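Local coordinates for SusD-like protein BACOVA_02651 (Bacteroides ovatus, PDB 5E75) that binds polysaccharide at the cell surface and probably captures xyloglucan before its transport into the periplasm for degradation, at residues D34-Q37 with R38-P42; L233-Y236 with K237-N240. All coordinates share one frame; numbering follows the deposited sequence.

Contact 1: D34-Q37 with R38-P42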
ATOM      1  N   ASP A  34     -12.549   2.721   7.569  1.00 11.64           N
ATOM      2  CA  ASP A  34     -13.455   2.719   6.417  1.00 14.89           C
ATOM      3  C   ASP A  34     -12.697   2.386   5.140  1.00 11.68           C
ATOM      4  O   ASP A  34     -13.283   1.885   4.193  1.00 14.51           O
ATOM      5  CB  ASP A  34     -14.194   4.054   6.214  1.00 14.97           C
ATOM      6  CG  ASP A  34     -15.322   4.267   7.191  1.00 21.93           C
ATOM      7  OD1 ASP A  34     -15.591   3.363   8.007  1.00 19.79           O
ATOM      8  OD2 ASP A  34     -15.946   5.354   7.119  1.00 24.47           O
ATOM      9  N   TYR A  35     -11.405   2.702   5.102  1.00 10.75           N
ATOM     10  CA  TYR A  35     -10.562   2.360   3.952  1.00  9.71           C
ATOM     11  C   TYR A  35     -10.105   0.909   4.023  1.00 10.18           C
ATOM     12  O   TYR A  35     -10.285   0.160   3.060  1.00  9.23           O
ATOM     13  CB  TYR A  35      -9.360   3.306   3.915  1.00 10.21           C
ATOM     14  CG  TYR A  35      -8.257   2.978   2.922  1.00  9.62           C
ATOM     15  CD1 TYR A  35      -8.517   2.883   1.561  1.00  9.91           C
ATOM     16  CD2 TYR A  35      -6.943   2.809   3.349  1.00  9.20           C
ATOM     17  CE1 TYR A  35      -7.498   2.619   0.656  1.00  9.60           C
ATOM     18  CE2 TYR A  35      -5.926   2.532   2.444  1.00 10.25           C
ATOM     19  CZ  TYR A  35      -6.215   2.447   1.105  1.00  8.82           C
ATOM     20  OH  TYR A  35      -5.216   2.181   0.175  1.00 11.15           O
ATOM     21  N   ASN A  36      -9.546   0.510   5.158  1.00  9.58           N
ATOM     22  CA  ASN A  36      -9.043  -0.847   5.315  1.00 10.01           C
ATOM     23  C   ASN A  36     -10.119  -1.907   5.200  1.00 11.04           C
ATOM     24  O   ASN A  36      -9.828  -3.029   4.800  1.00 12.15           O
ATOM     25  CB  ASN A  36      -8.300  -1.008   6.650  1.00 10.41           C
ATOM     26  CG  ASN A  36      -7.478  -2.266   6.699  1.00 13.43           C
ATOM     27  OD1 ASN A  36      -6.378  -2.310   6.120  1.00 13.09           O
ATOM     28  ND2 ASN A  36      -7.992  -3.309   7.351  1.00 10.78           N
ATOM     29  N   GLN A  37     -11.366  -1.574   5.511  1.00 10.36           N
ATOM     30  CA  GLN A  37     -12.366  -2.625   5.610  1.00 11.02           C
ATOM     31  C   GLN A  37     -12.751  -3.208   4.259  1.00 14.96           C
ATOM     32  O   GLN A  37     -13.342  -4.285   4.200  1.00 16.37           O
ATOM     33  CB  GLN A  37     -13.613  -2.143   6.352  1.00 14.49           C
ATOM     34  CG  GLN A  37     -14.491  -1.177   5.600  1.00 17.49           C
ATOM     35  CD  GLN A  37     -15.877  -1.074   6.206  1.00 28.81           C
ATOM     36  OE1 GLN A  37     -16.199  -0.109   6.896  1.00 40.52           O
ATOM     37  NE2 GLN A  37     -16.700  -2.079   5.955  1.00 36.28           N
ATOM     38  N   ARG A  38     -12.438  -2.513   3.176  1.00 13.29           N
ATOM     39  CA  ARG A  38     -12.822  -3.005   1.860  1.00 15.39           C
ATOM     40  C   ARG A  38     -11.963  -2.454   0.731  1.00 14.00           C
ATOM     41  O   ARG A  38     -11.256  -3.222   0.072  1.00 12.36           O
ATOM     42  CB  ARG A  38     -14.298  -2.680   1.602  1.00 18.45           C
ATOM     43  CG  ARG A  38     -14.909  -3.376   0.388  1.00 28.86           C
ATOM     44  CD  ARG A  38     -16.403  -3.628   0.605  1.00 35.72           C
ATOM     45  NE  ARG A  38     -16.645  -4.637   1.637  1.00 38.92           N
ATOM     46  CZ  ARG A  38     -16.711  -5.950   1.418  1.00 40.95           C
ATOM     47  NH1 ARG A  38     -16.552  -6.445   0.195  1.00 42.33           N
ATOM     48  NH2 ARG A  38     -16.937  -6.777   2.434  1.00 38.44           N
ATOM     49  N   SER A  39     -12.034  -1.144   0.516  1.00 13.47           N
ATOM     50  CA  SER A  39     -11.515  -0.531  -0.699  1.00 11.66           C
ATOM     51  C   SER A  39      -9.989  -0.587  -0.855  1.00 11.33           C
ATOM     52  O   SER A  39      -9.493  -0.478  -1.964  1.00 10.03           O
ATOM     53  CB  SER A  39     -11.993   0.913  -0.812  1.00 15.50           C
ATOM     54  OG  SER A  39     -11.503   1.706   0.257  1.00 15.48           O
ATOM     55  N   ILE A  40      -9.269  -0.735   0.249  1.00  9.20           N
ATOM     56  CA  ILE A  40      -7.819  -0.848   0.196  1.00  9.30           C
ATOM     57  C   ILE A  40      -7.394  -1.937  -0.797  1.00  8.88           C
ATOM     58  O   ILE A  40      -6.394  -1.769  -1.515  1.00  8.78           O
ATOM     59  CB  ILE A  40      -7.249  -1.094   1.607  1.00  8.76           C
ATOM     60  CG1 ILE A  40      -5.725  -1.038   1.585  1.00  9.37           C
ATOM     61  CG2 ILE A  40      -7.750  -2.424   2.192  1.00  9.82           C
ATOM     62  CD1 ILE A  40      -5.088  -0.970   2.997  1.00 11.46           C
ATOM     63  N   VAL A  41      -8.154  -3.027  -0.874  1.00  9.37           N
ATOM     64  CA  VAL A  41      -7.770  -4.170  -1.711  1.00 10.56           C
ATOM     65  C   VAL A  41      -7.888  -3.866  -3.220  1.00  9.14           C
ATOM     66  O   VAL A  41      -6.902  -3.972  -3.937  1.00  8.67           O
ATOM     67  CB  VAL A  41      -8.563  -5.428  -1.294  1.00 11.92           C
ATOM     68  CG1 VAL A  41      -8.294  -6.613  -2.223  1.00 13.22           C
ATOM     69  CG2 VAL A  41      -8.241  -5.802   0.150  1.00 13.05           C
ATOM     70  N   PRO A  42      -9.082  -3.469  -3.700  1.00  9.01           N
ATOM     71  CA  PRO A  42      -9.170  -3.192  -5.142  1.00  9.72           C
ATOM     72  C   PRO A  42      -8.410  -1.941  -5.565  1.00 11.55           C
ATOM     73  O   PRO A  42      -7.895  -1.914  -6.673  1.00 10.61           O
ATOM     74  CB  PRO A  42     -10.676  -3.019  -5.379  1.00 12.74           C
ATOM     75  CG  PRO A  42     -11.235  -2.676  -4.020  1.00 10.75           C
ATOM     76  CD  PRO A  42     -10.417  -3.485  -3.070  1.00 10.95           C
TER
HETATM   77  O   HOH W   1     -13.641   0.963   1.848  1.00 20.04           O
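In the bend between helix 33-36 and helix 40-46, Y35 and I40 close on each other from positions five residues apart. The two side chains cross at about a right angle. I40 CB sits over one face of the Y35 ring, 3.8 Å from the ring centroid and 15° off its normal, a CH-pi contact. From there the isoleucine runs toward the phenol end: I40 CG1 lies 3.6 Å from Y35 CZ, and I40 CD1 settles beside CE2. With Y35 CG anti to the backbone N and beside the carbonyl carbon (chi1 171°), the ring lies where I40 can pack on its face. The phenol OH goes on to hydrogen-bond Y423.

The backbone closes as a pi-turn, the carbonyl of one residue bonded to the N-H five places on: I40 N donates to Y35 O at 3.1 Å, with an N-H...O angle of 151°. Two weak bonds join it on the same oxygen, one from R38 N at 3.4 Å and one from S39 OG at 3.4 Å, so Y35 O gathers three donors. Water 1 links D34 O, to which it donates, with S39 N, from which it accepts at 3.0 Å. The bend belongs to the largely helical SusD fold, in a sequence range of the TPR clan, and helix 70-95 meets it through N71 and A75, which touch S39. N36 points the same way as I40 and lies beside it, its OD1 3.6 Å from I40 CD1. Its amide is gripped at both ends, OD1 by T355 and ND2 by N260, which fixes its rotation. R38, partly exposed and with its chain bent at chi3, brings NH1 to Y57 OH.

Contact 2: L233-Y236 with K237-N240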
ATOM      1  N   LEU A 233       7.978 -10.818   7.830  1.00  8.80           N
ATOM      2  CA  LEU A 233       7.302  -9.524   7.854  1.00  9.08           C
ATOM      3  C   LEU A 233       5.786  -9.672   7.951  1.00  9.95           C
ATOM      4  O   LEU A 233       5.096  -8.753   8.379  1.00  9.84           O
ATOM      5  CB  LEU A 233       7.616  -8.744   6.575  1.00  8.93           C
ATOM      6  CG  LEU A 233       9.023  -8.196   6.428  1.00  9.18           C
ATOM      7  CD1 LEU A 233       9.278  -7.829   4.971  1.00 10.09           C
ATOM      8  CD2 LEU A 233       9.249  -7.008   7.359  1.00 10.64           C
ATOM      9  N   PHE A 234       5.269 -10.831   7.548  1.00  9.25           N
ATOM     10  CA  PHE A 234       3.834 -11.011   7.347  1.00  9.47           C
ATOM     11  C   PHE A 234       3.261 -12.045   8.296  1.00 10.31           C
ATOM     12  O   PHE A 234       2.263 -12.701   8.003  1.00  9.95           O
ATOM     13  CB  PHE A 234       3.582 -11.315   5.866  1.00  8.98           C
ATOM     14  CG  PHE A 234       4.329 -10.387   4.963  1.00  9.49           C
ATOM     15  CD1 PHE A 234       3.924  -9.068   4.814  1.00  8.28           C
ATOM     16  CD2 PHE A 234       5.474 -10.809   4.318  1.00  8.37           C
ATOM     17  CE1 PHE A 234       4.650  -8.191   4.019  1.00  9.02           C
ATOM     18  CE2 PHE A 234       6.199  -9.922   3.516  1.00  8.40           C
ATOM     19  CZ  PHE A 234       5.775  -8.637   3.359  1.00  8.73           C
ATOM     20  N   LYS A 235       3.880 -12.120   9.479  1.00 10.64           N
ATOM     21  CA  LYS A 235       3.417 -12.940  10.588  1.00 10.91           C
ATOM     22  C   LYS A 235       3.081 -12.020  11.753  1.00  9.98           C
ATOM     23  O   LYS A 235       3.803 -11.055  12.028  1.00 11.10           O
ATOM     24  CB  LYS A 235       4.504 -13.922  11.008  1.00 11.20           C
ATOM     25  CG  LYS A 235       4.907 -14.880   9.923  1.00 11.43           C
ATOM     26  CD  LYS A 235       6.085 -15.754  10.337  1.00 12.71           C
ATOM     27  CE  LYS A 235       6.660 -16.524   9.157  1.00 12.90           C
ATOM     28  NZ  LYS A 235       7.868 -17.288   9.535  1.00 15.85           N
ATOM     29  N   TYR A 236       1.985 -12.319  12.432  1.00 10.31           N
ATOM     30  CA  TYR A 236       1.492 -11.473  13.518  1.00 11.64           C
ATOM     31  C   TYR A 236       2.494 -11.290  14.668  1.00 12.00           C
ATOM     32  O   TYR A 236       2.580 -10.205  15.253  1.00 11.06           O
ATOM     33  CB  TYR A 236       0.145 -12.012  14.022  1.00 14.22           C
ATOM     34  CG  TYR A 236      -0.043 -11.982  15.516  1.00 12.84           C
ATOM     35  CD1 TYR A 236      -0.488 -10.845  16.152  1.00 12.98           C
ATOM     36  CD2 TYR A 236       0.212 -13.111  16.278  1.00 17.11           C
ATOM     37  CE1 TYR A 236      -0.664 -10.829  17.538  1.00 16.52           C
ATOM     38  CE2 TYR A 236       0.055 -13.110  17.628  1.00 21.39           C
ATOM     39  CZ  TYR A 236      -0.388 -11.977  18.257  1.00 16.32           C
ATOM     40  OH  TYR A 236      -0.540 -12.010  19.624  1.00 21.56           O
ATOM     41  N   LYS A 237       3.267 -12.326  14.980  1.00 11.13           N
ATOM     42  CA  LYS A 237       4.248 -12.221  16.059  1.00 13.24           C
ATOM     43  C   LYS A 237       5.294 -11.172  15.759  1.00 11.44           C
ATOM     44  O   LYS A 237       5.976 -10.713  16.673  1.00 14.63           O
ATOM     45  CB  LYS A 237       4.949 -13.554  16.311  1.00 16.64           C
ATOM     46  CG  LYS A 237       4.105 -14.611  17.010  1.00 23.87           C
ATOM     47  CD  LYS A 237       3.742 -14.220  18.419  1.00 29.05           C
ATOM     48  CE  LYS A 237       3.290 -15.439  19.214  1.00 28.64           C
ATOM     49  NZ  LYS A 237       2.812 -15.033  20.566  1.00 37.34           N
ATOM     50  N   ASN A 238       5.437 -10.787  14.492  1.00 10.77           N
ATOM     51  CA  ASN A 238       6.414  -9.776  14.098  1.00 10.64           C
ATOM     52  C   ASN A 238       5.780  -8.450  13.715  1.00 10.20           C
ATOM     53  O   ASN A 238       6.441  -7.618  13.096  1.00 11.80           O
ATOM     54  CB  ASN A 238       7.291 -10.292  12.959  1.00 11.84           C
ATOM     55  CG  ASN A 238       8.041 -11.540  13.343  1.00 14.25           C
ATOM     56  OD1 ASN A 238       8.612 -11.615  14.437  1.00 14.68           O
ATOM     57  ND2 ASN A 238       8.005 -12.549  12.486  1.00 11.14           N
ATOM     58  N   ASN A 239       4.526  -8.222  14.110  1.00 10.32           N
ATOM     59  CA  ASN A 239       3.958  -6.885  13.992  1.00 10.02           C
ATOM     60  C   ASN A 239       4.946  -5.922  14.657  1.00 11.56           C
ATOM     61  O   ASN A 239       5.515  -6.231  15.711  1.00 11.13           O
ATOM     62  CB  ASN A 239       2.612  -6.776  14.716  1.00 10.66           C
ATOM     63  CG  ASN A 239       1.430  -7.295  13.902  1.00 11.57           C
ATOM     64  OD1 ASN A 239       1.499  -7.485  12.684  1.00 12.19           O
ATOM     65  ND2 ASN A 239       0.324  -7.502  14.589  1.00 11.43           N
ATOM     66  N   ASN A 240       5.166  -4.766  14.038  1.00 11.06           N
ATOM     67  CA  ASN A 240       6.022  -3.714  14.595  1.00 10.60           C
ATOM     68  C   ASN A 240       7.476  -4.124  14.732  1.00 10.94           C
ATOM     69  O   ASN A 240       8.211  -3.628  15.576  1.00 11.81           O
ATOM     70  CB  ASN A 240       5.454  -3.179  15.907  1.00 11.36           C
ATOM     71  CG  ASN A 240       4.116  -2.531  15.700  1.00 10.08           C
ATOM     72  OD1 ASN A 240       3.930  -1.785  14.739  1.00 11.47           O
ATOM     73  ND2 ASN A 240       3.165  -2.823  16.576  1.00 11.92           N
TER
HETATM   74  O   HOH W   2       2.911  -8.276  10.404  1.00 22.45           O
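N239 folds against the carbonyl of Y236 at the end of two overlapping turns of 3-10 character, in the loop between helix 205-221 and strand 244-248. The turns are closed by N238 N to K235 O at 3.0 Å and by N239 N to Y236 O at 3.0 Å. The second bond is nearly straight at the hydrogen (169°), yet its donor stands above the carbonyl plane, as does that of the first.

With N239 CG anti to its carbonyl carbon (chi1 -82°), the side chain stays against Y236. N239 CB lies 3.5 Å from Y236 O and N239 CG 3.4 Å from the same oxygen. N239 OD1 receives the backbone N-H of N354 and meets water 2 at 2.8 Å; this water also lies within bonding distance of L233 O, but cannot serve all its neighbours at once. N239 ND2 passes 3.8 Å from Y236 CD1, the amide plane nearly perpendicular (89°) to the ring, and donates to P352 O. An alanine here would remove the amide and would be likely to slacken the tie between this turn and the 352-354 segment.

Y236 OH and K237 NZ share the carboxylate of D343, while K235 NZ pairs with E231 and D232. Where 235-236 meet 238-239, directional polar bonds, not apolar pairs, set the geometry.

Contact 1 is the more buried of the two, its centre about 11 Å from the centre of the chain, against about 16 Å for contact 2, and four of its touching residues are buried; contact 2 is a surface loop with none. Their centres are 20 Å apart and their nearest atoms about 11 Å, so they do not meet. They close different elements, one a helix-to-helix bend and the other a loop without regular structure, yet both reach strand 355-359: 34-42 through T355, 233-240 through Y356. Chemistry follows place: contact 1 adds buried polar bonds to an aromatic-aliphatic pair, while contact 2 relies on salt bridges and side-chain amides.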